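Side-chain contacts in RNase NGR3 (Nicotiana glutinosa, PDB 1VD3), which probably cleaves RNA as a T2-family endoribonuclease and holds the nucleotide 2'-UMP in its active site: residues W94-E97 against W98-G102; L107-R110 against A111-A115; Y142-E145 against S146-A150. One frame throughout, in Å; residues are numbered along the deposited sequence.

Contact 1: W94-E97 against W98-G102; sequences WSHE and WLKHG. With U2P (phosphoric acid mono-[2-(2,4-dioxo-3,4-dihydro-2H-pyrimidin-1-yl)-4-hydroxy-5-hydroxymethyl-tetrahydro-furan-3-yl] ester), chain B.
His-96, Lys-100 and His-101, spread over little more than one helical turn, all reach the phosphate of the bound 2'-UMP. NE2 of His-96 donates to O1P, which lies at the ring edge near its plane, at a very short 2.4 Å. O2P is gripped twice: His-101 NE2 donates to it at 2.5 Å in a nearly straight bond (170°), and Lys-100 NZ at 3.0 Å. In the backbone, Glu-97 O accepts from both His-101 N and Gly-102 N in a pi-type turn. Lys-100, fully extended from a CG turned away from the backbone N (chi1 -177°), runs alongside His-96, its CD 3.7 Å from CE1 of that ring. Glu-97 and His-101 likewise lie side by side, carboxylate and ring planes 28° apart, OE2 being 3.3 Å from CD2. Trp-46 donates NE1 to OE2 and stacks on the imidazole, which probably helps to position both. Farther out, Leu-99 CD1 lies 4.0 Å from Ser-95 OG, and Trp-98 packs on Phe-113 of helix 109-123. Replacing His-101 with an alanine would probably cost O2P its straight bond and leave the Glu-97 carboxylate without that ring. Donors clustered on an anion beside a carboxylate fit the predicted catalytic roles of Glu-97 and His-101.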
# COMPACT_ATOMS: atom_id res chain seq x y z
N TRP A 94 -7.20 7.91 -6.88
CA TRP A 94 -7.99 6.70 -7.08
C TRP A 94 -8.27 6.50 -8.56
O TRP A 94 -8.30 5.37 -9.05
CB TRP A 94 -9.32 6.78 -6.32
CG TRP A 94 -9.13 6.97 -4.85
CD1 TRP A 94 -8.14 6.45 -4.07
CD2 TRP A 94 -9.96 7.74 -3.97
NE1 TRP A 94 -8.29 6.85 -2.77
CE2 TRP A 94 -9.40 7.64 -2.68
CE3 TRP A 94 -11.12 8.50 -4.15
CZ2 TRP A 94 -9.96 8.28 -1.57
CZ3 TRP A 94 -11.68 9.14 -3.04
CH2 TRP A 94 -11.10 9.02 -1.77
N SER A 95 -8.48 7.60 -9.28
CA SER A 95 -8.74 7.52 -10.70
C SER A 95 -7.50 6.96 -11.38
O SER A 95 -7.58 6.08 -12.23
CB SER A 95 -9.06 8.90 -11.27
OG SER A 95 -9.18 8.85 -12.68
N HIS A 96 -6.34 7.50 -10.99
CA HIS A 96 -5.06 7.07 -11.53
C HIS A 96 -4.81 5.58 -11.32
O HIS A 96 -4.41 4.88 -12.24
CB HIS A 96 -3.93 7.88 -10.89
CG HIS A 96 -2.57 7.31 -11.15
ND1 HIS A 96 -1.99 7.32 -12.40
CD2 HIS A 96 -1.70 6.69 -10.33
CE1 HIS A 96 -0.80 6.74 -12.34
NE2 HIS A 96 -0.60 6.34 -11.09
N GLU A 97 -5.00 5.11 -10.09
CA GLU A 97 -4.78 3.71 -9.78
C GLU A 97 -5.77 2.82 -10.53
O GLU A 97 -5.41 1.75 -11.02
CB GLU A 97 -4.88 3.47 -8.27
CG GLU A 97 -3.72 4.08 -7.48
CD GLU A 97 -2.37 3.45 -7.83
OE1 GLU A 97 -1.40 4.20 -8.07
OE2 GLU A 97 -2.28 2.20 -7.85
N TRP A 98 -7.01 3.28 -10.64
CA TRP A 98 -8.03 2.52 -11.37
C TRP A 98 -7.65 2.38 -12.84
O TRP A 98 -7.64 1.28 -13.40
CB TRP A 98 -9.40 3.18 -11.27
CG TRP A 98 -10.39 2.62 -12.26
CD1 TRP A 98 -10.90 3.24 -13.36
CD2 TRP A 98 -10.90 1.28 -12.29
NE1 TRP A 98 -11.69 2.37 -14.08
CE2 TRP A 98 -11.70 1.16 -13.45
CE3 TRP A 98 -10.75 0.16 -11.46
CZ2 TRP A 98 -12.35 -0.03 -13.79
CZ3 TRP A 98 -11.39 -1.03 -11.80
CH2 TRP A 98 -12.19 -1.11 -12.96
N LEU A 99 -7.35 3.50 -13.48
CA LEU A 99 -7.00 3.48 -14.90
C LEU A 99 -5.74 2.68 -15.21
O LEU A 99 -5.71 1.86 -16.12
CB LEU A 99 -6.83 4.91 -15.43
CG LEU A 99 -8.11 5.74 -15.57
CD1 LEU A 99 -7.75 7.17 -15.96
CD2 LEU A 99 -9.01 5.11 -16.61
N LYS A 100 -4.69 2.93 -14.42
CA LYS A 100 -3.41 2.27 -14.63
C LYS A 100 -3.36 0.81 -14.23
O LYS A 100 -2.76 -0.01 -14.93
CB LYS A 100 -2.31 3.03 -13.88
CG LYS A 100 -0.92 2.46 -14.09
CD LYS A 100 0.15 3.32 -13.45
CE LYS A 100 1.53 2.75 -13.71
NZ LYS A 100 2.60 3.53 -13.02
N HIS A 101 -3.99 0.48 -13.11
CA HIS A 101 -3.96 -0.88 -12.60
C HIS A 101 -5.33 -1.57 -12.56
O HIS A 101 -5.46 -2.73 -12.94
CB HIS A 101 -3.36 -0.88 -11.19
CG HIS A 101 -1.95 -0.40 -11.14
ND1 HIS A 101 -0.90 -1.12 -11.68
CD2 HIS A 101 -1.40 0.73 -10.62
CE1 HIS A 101 0.23 -0.46 -11.48
NE2 HIS A 101 -0.05 0.66 -10.84
N GLY A 102 -6.34 -0.85 -12.08
CA GLY A 102 -7.67 -1.41 -11.99
C GLY A 102 -8.20 -1.96 -13.30
O GLY A 102 -8.79 -3.04 -13.33
O5' U2P B . 8.22 3.73 -7.34
C5' U2P B . 7.80 3.06 -8.56
C4' U2P B . 6.38 3.51 -8.94
O4' U2P B . 5.96 2.79 -10.19
C1' U2P B . 4.71 1.92 -10.07
N1 U2P B . 4.90 0.42 -10.27
C6 U2P B . 6.07 -0.07 -9.74
C5 U2P B . 6.32 -1.47 -9.61
C4 U2P B . 5.29 -2.40 -10.11
O4 U2P B . 5.37 -3.62 -9.95
N3 U2P B . 4.18 -1.80 -10.80
C2 U2P B . 3.94 -0.42 -10.93
O2 U2P B . 2.98 -0.02 -11.57
C2' U2P B . 4.10 2.52 -8.79
O2' U2P B . 3.31 3.71 -9.05
P U2P B . 1.84 3.78 -9.60
O1P U2P B . 1.05 4.90 -10.06
O2P U2P B . 1.55 2.53 -10.36
O3P U2P B . 1.10 3.58 -8.37
C3' U2P B . 5.32 2.97 -7.96
O3' U2P B . 4.88 4.04 -7.04

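Contact 2: L107-R110 against A111-A115; sequences LGER and AYFQA
Leu-107 and Tyr-112 make the main apolar contact across the start of helix 109-123. With CG beside its own backbone N (chi1 -64°), Leu-107 reaches along the first turn, where CD1 lies 3.8 Å from Tyr-112 CA and meets the edge of the phenol ring, 4.2 Å from its CD1. The same methyl approaches Ala-115 CB at 4.4 Å, while Leu-107 CB faces Ala-111 CB. Farther round the helix, the Glu-109 methylene CG rests 3.9 Å from Phe-113 CE1, its carboxylate turned almost at right angles to the ring (84°). The edge of that ring also meets the Glu-109 carbonyl, whose O is 3.1 Å from CD1.

The backbone bonds are helical: Tyr-112 N donates to Gly-108 O at 2.9 Å, and Phe-113 N and Gln-114 N continue the series onto Glu-109 O and Arg-110 O.

The polar ends bond to other parts of the chain. Glu-109 OE1 accepts from Asp-65 N, Arg-110 forms a salt bridge with Asp-71, and Tyr-112 OH bonds to Leu-45 O while the ring touches His-101.

With Gly-108 as N-cap, the pairing of the preceding Leu-107 with Tyr-112, four positions into the helix, is a hydrophobic staple, a motif of helix N-termini; here it closes the corner leading into the helix packed beside 91-102.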
# COMPACT_ATOMS: atom_id res chain seq x y z
N LEU A 107 -11.31 -7.05 -12.57
CA LEU A 107 -12.32 -6.76 -11.55
C LEU A 107 -13.16 -5.56 -11.93
O LEU A 107 -12.68 -4.64 -12.60
CB LEU A 107 -11.65 -6.45 -10.21
CG LEU A 107 -10.83 -7.54 -9.52
CD1 LEU A 107 -10.18 -6.96 -8.27
CD2 LEU A 107 -11.72 -8.72 -9.16
N GLY A 108 -14.42 -5.57 -11.51
CA GLY A 108 -15.31 -4.45 -11.77
C GLY A 108 -14.79 -3.33 -10.89
O GLY A 108 -14.04 -3.59 -9.95
N GLU A 109 -15.17 -2.09 -11.18
CA GLU A 109 -14.67 -0.97 -10.39
C GLU A 109 -14.92 -1.10 -8.89
O GLU A 109 -14.01 -0.92 -8.08
CB GLU A 109 -15.27 0.34 -10.90
CG GLU A 109 -14.68 1.56 -10.21
CD GLU A 109 -15.36 2.85 -10.62
OE1 GLU A 109 -15.30 3.20 -11.81
OE2 GLU A 109 -15.95 3.50 -9.73
N ARG A 110 -16.15 -1.40 -8.49
CA ARG A 110 -16.43 -1.51 -7.07
C ARG A 110 -15.70 -2.69 -6.42
O ARG A 110 -15.23 -2.59 -5.29
CB ARG A 110 -17.94 -1.63 -6.83
CG ARG A 110 -18.31 -1.55 -5.36
CD ARG A 110 -19.82 -1.68 -5.14
NE ARG A 110 -20.13 -1.71 -3.72
CZ ARG A 110 -20.32 -0.63 -2.96
NH1 ARG A 110 -20.24 0.59 -3.48
NH2 ARG A 110 -20.58 -0.78 -1.67
N ALA A 111 -15.58 -3.79 -7.16
CA ALA A 111 -14.91 -4.98 -6.65
C ALA A 111 -13.44 -4.70 -6.42
O ALA A 111 -12.84 -5.19 -5.46
CB ALA A 111 -15.07 -6.14 -7.64
N TYR A 112 -12.86 -3.90 -7.31
CA TYR A 112 -11.45 -3.53 -7.22
C TYR A 112 -11.18 -2.74 -5.94
O TYR A 112 -10.27 -3.05 -5.18
CB TYR A 112 -11.05 -2.67 -8.44
CG TYR A 112 -9.60 -2.22 -8.42
CD1 TYR A 112 -8.56 -3.11 -8.70
CD2 TYR A 112 -9.27 -0.91 -8.11
CE1 TYR A 112 -7.23 -2.70 -8.66
CE2 TYR A 112 -7.95 -0.48 -8.07
CZ TYR A 112 -6.93 -1.39 -8.34
OH TYR A 112 -5.63 -0.97 -8.27
N PHE A 113 -11.96 -1.70 -5.71
CA PHE A 113 -11.74 -0.90 -4.51
C PHE A 113 -12.11 -1.64 -3.23
O PHE A 113 -11.43 -1.51 -2.21
CB PHE A 113 -12.49 0.43 -4.63
CG PHE A 113 -11.85 1.37 -5.61
CD1 PHE A 113 -12.27 1.41 -6.93
CD2 PHE A 113 -10.77 2.17 -5.22
CE1 PHE A 113 -11.62 2.24 -7.86
CE2 PHE A 113 -10.12 2.99 -6.14
CZ PHE A 113 -10.55 3.03 -7.46
N GLN A 114 -13.17 -2.45 -3.28
CA GLN A 114 -13.58 -3.21 -2.10
C GLN A 114 -12.48 -4.22 -1.74
O GLN A 114 -12.18 -4.43 -0.58
CB GLN A 114 -14.89 -3.95 -2.37
CG GLN A 114 -15.46 -4.64 -1.14
CD GLN A 114 -15.97 -3.65 -0.11
OE1 GLN A 114 -16.92 -2.90 -0.37
NE2 GLN A 114 -15.35 -3.64 1.06
N ALA A 115 -11.90 -4.83 -2.76
CA ALA A 115 -10.82 -5.80 -2.55
C ALA A 115 -9.67 -5.13 -1.80
O ALA A 115 -9.17 -5.67 -0.82
CB ALA A 115 -10.34 -6.34 -3.90

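Contact 3: Y142-E145 against S146-A150; sequences YTLE and SIKKA
Lys-148 N and Lys-149 N donate to Leu-144 O and Glu-145 O in regular helical bonds, opening helix 144-155 just after the N-cap residue Thr-143. Thr-143 OG1 accepts from Ser-146 N at 3.0 Å, the capping bond; it can do so because it stands between its own backbone N and carbonyl carbon (chi1 66°), turned toward the amide of Ser-146. Ser-146 in turn donates OG to Thr-143 O at 2.8 Å, coming in 26° out of the carbonyl plane. A water completes the exchange, accepting from Thr-143 N and donating to Ser-146 OG at 3.0 Å, so the return half of a capping box is bridged by solvent rather than direct.

On the buried flank, Ile-147 CD1 packs 3.9 Å from Tyr-142 CB, a hydrophobic staple spanning the cap, while the Tyr-142 ring leads away and its OH bonds to Thr-135 O. In a separate, partly exposed pairing, Leu-144 lays CG against the aliphatic CD of Lys-148 at 3.8 Å, both residues also touching Ile-161.

On the exposed flank, Glu-145 bends at chi2 (-57°) and meets Lys-149, whose chain bends only at its end. NZ lies 2.5 Å from OE1, in a salt bridge that uses the anti lone pair of that oxygen.

The first turn is thus tied by cap, staple and ion pair together. The carboxylate of Glu-145, in the first turn of the helix, would probably also interact favourably with the helix dipole, and the cap gives Ser-146 N a side-chain acceptor where the helix itself is only beginning.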
# COMPACT_ATOMS: atom_id res chain seq x y z
N TYR A 142 14.13 -0.64 15.30
CA TYR A 142 13.72 -2.02 15.02
C TYR A 142 14.50 -2.76 13.95
O TYR A 142 14.85 -2.20 12.91
CB TYR A 142 12.24 -2.06 14.64
CG TYR A 142 11.31 -1.48 15.68
CD1 TYR A 142 10.80 -0.19 15.53
CD2 TYR A 142 10.96 -2.21 16.81
CE1 TYR A 142 9.95 0.36 16.50
CE2 TYR A 142 10.13 -1.68 17.78
CZ TYR A 142 9.62 -0.39 17.62
OH TYR A 142 8.81 0.14 18.58
N THR A 143 14.75 -4.04 14.20
CA THR A 143 15.45 -4.86 13.23
C THR A 143 14.44 -5.10 12.11
O THR A 143 13.24 -5.18 12.36
CB THR A 143 15.86 -6.22 13.82
OG1 THR A 143 14.68 -6.99 14.11
CG2 THR A 143 16.68 -6.04 15.08
N LEU A 144 14.93 -5.20 10.89
CA LEU A 144 14.06 -5.46 9.76
C LEU A 144 13.42 -6.84 9.91
O LEU A 144 12.26 -7.05 9.56
CB LEU A 144 14.85 -5.39 8.45
CG LEU A 144 14.12 -5.81 7.18
CD1 LEU A 144 12.95 -4.86 6.91
CD2 LEU A 144 15.10 -5.81 6.02
N GLU A 145 14.19 -7.77 10.46
CA GLU A 145 13.71 -9.14 10.66
C GLU A 145 12.48 -9.23 11.54
O GLU A 145 11.53 -9.94 11.22
CB GLU A 145 14.82 -10.02 11.26
CG GLU A 145 15.89 -10.44 10.28
CD GLU A 145 15.32 -11.17 9.08
OE1 GLU A 145 14.55 -12.14 9.28
OE2 GLU A 145 15.64 -10.79 7.94
N SER A 146 12.51 -8.51 12.66
CA SER A 146 11.38 -8.53 13.59
C SER A 146 10.10 -8.05 12.92
O SER A 146 9.03 -8.60 13.13
CB SER A 146 11.69 -7.67 14.82
OG SER A 146 11.80 -6.30 14.48
N ILE A 147 10.23 -7.01 12.09
CA ILE A 147 9.09 -6.45 11.38
C ILE A 147 8.53 -7.43 10.36
O ILE A 147 7.32 -7.67 10.30
CB ILE A 147 9.50 -5.13 10.69
CG1 ILE A 147 9.81 -4.08 11.76
CG2 ILE A 147 8.39 -4.66 9.74
CD1 ILE A 147 10.47 -2.82 11.22
N LYS A 148 9.41 -8.02 9.55
CA LYS A 148 8.97 -8.97 8.54
C LYS A 148 8.30 -10.20 9.17
O LYS A 148 7.25 -10.64 8.70
CB LYS A 148 10.16 -9.41 7.67
CG LYS A 148 10.69 -8.31 6.76
CD LYS A 148 11.96 -8.72 6.03
CE LYS A 148 11.75 -9.91 5.12
NZ LYS A 148 10.77 -9.63 4.03
N LYS A 149 8.90 -10.74 10.22
CA LYS A 149 8.34 -11.91 10.88
C LYS A 149 7.00 -11.62 11.54
O LYS A 149 6.10 -12.46 11.52
CB LYS A 149 9.31 -12.47 11.92
CG LYS A 149 10.58 -13.07 11.34
CD LYS A 149 11.40 -13.75 12.43
CE LYS A 149 12.70 -14.32 11.89
NZ LYS A 149 13.59 -13.25 11.36
N ALA A 150 6.88 -10.44 12.13
CA ALA A 150 5.64 -10.06 12.80
C ALA A 150 4.49 -10.00 11.80
O ALA A 150 3.38 -10.45 12.09
CB ALA A 150 5.81 -8.71 13.48
O HOH W 1 13.50 -5.23 16.74

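How the contacts relate
The three contacts follow one another along the chain, all within the part that belongs to the T2 family. Contact 1 lies on helix 91-102 and contact 2 opens the next helix, 109-123; their centres are 11 Å apart and they touch directly. Trp-98 CZ3 packs 3.6 Å from Glu-109 CA, and Gly-102 CA lies as close to Tyr-112 CE1, so the second helix backs the one that carries the phosphate-binding residues. Both thus belong to the nucleotide-binding side. Contact 3 sits on the opposite side of the chain's centre, its centre about 31 Å from each of the others, and joins helix 144-155 to strands 160-165 and 202-205, away from the nucleotide.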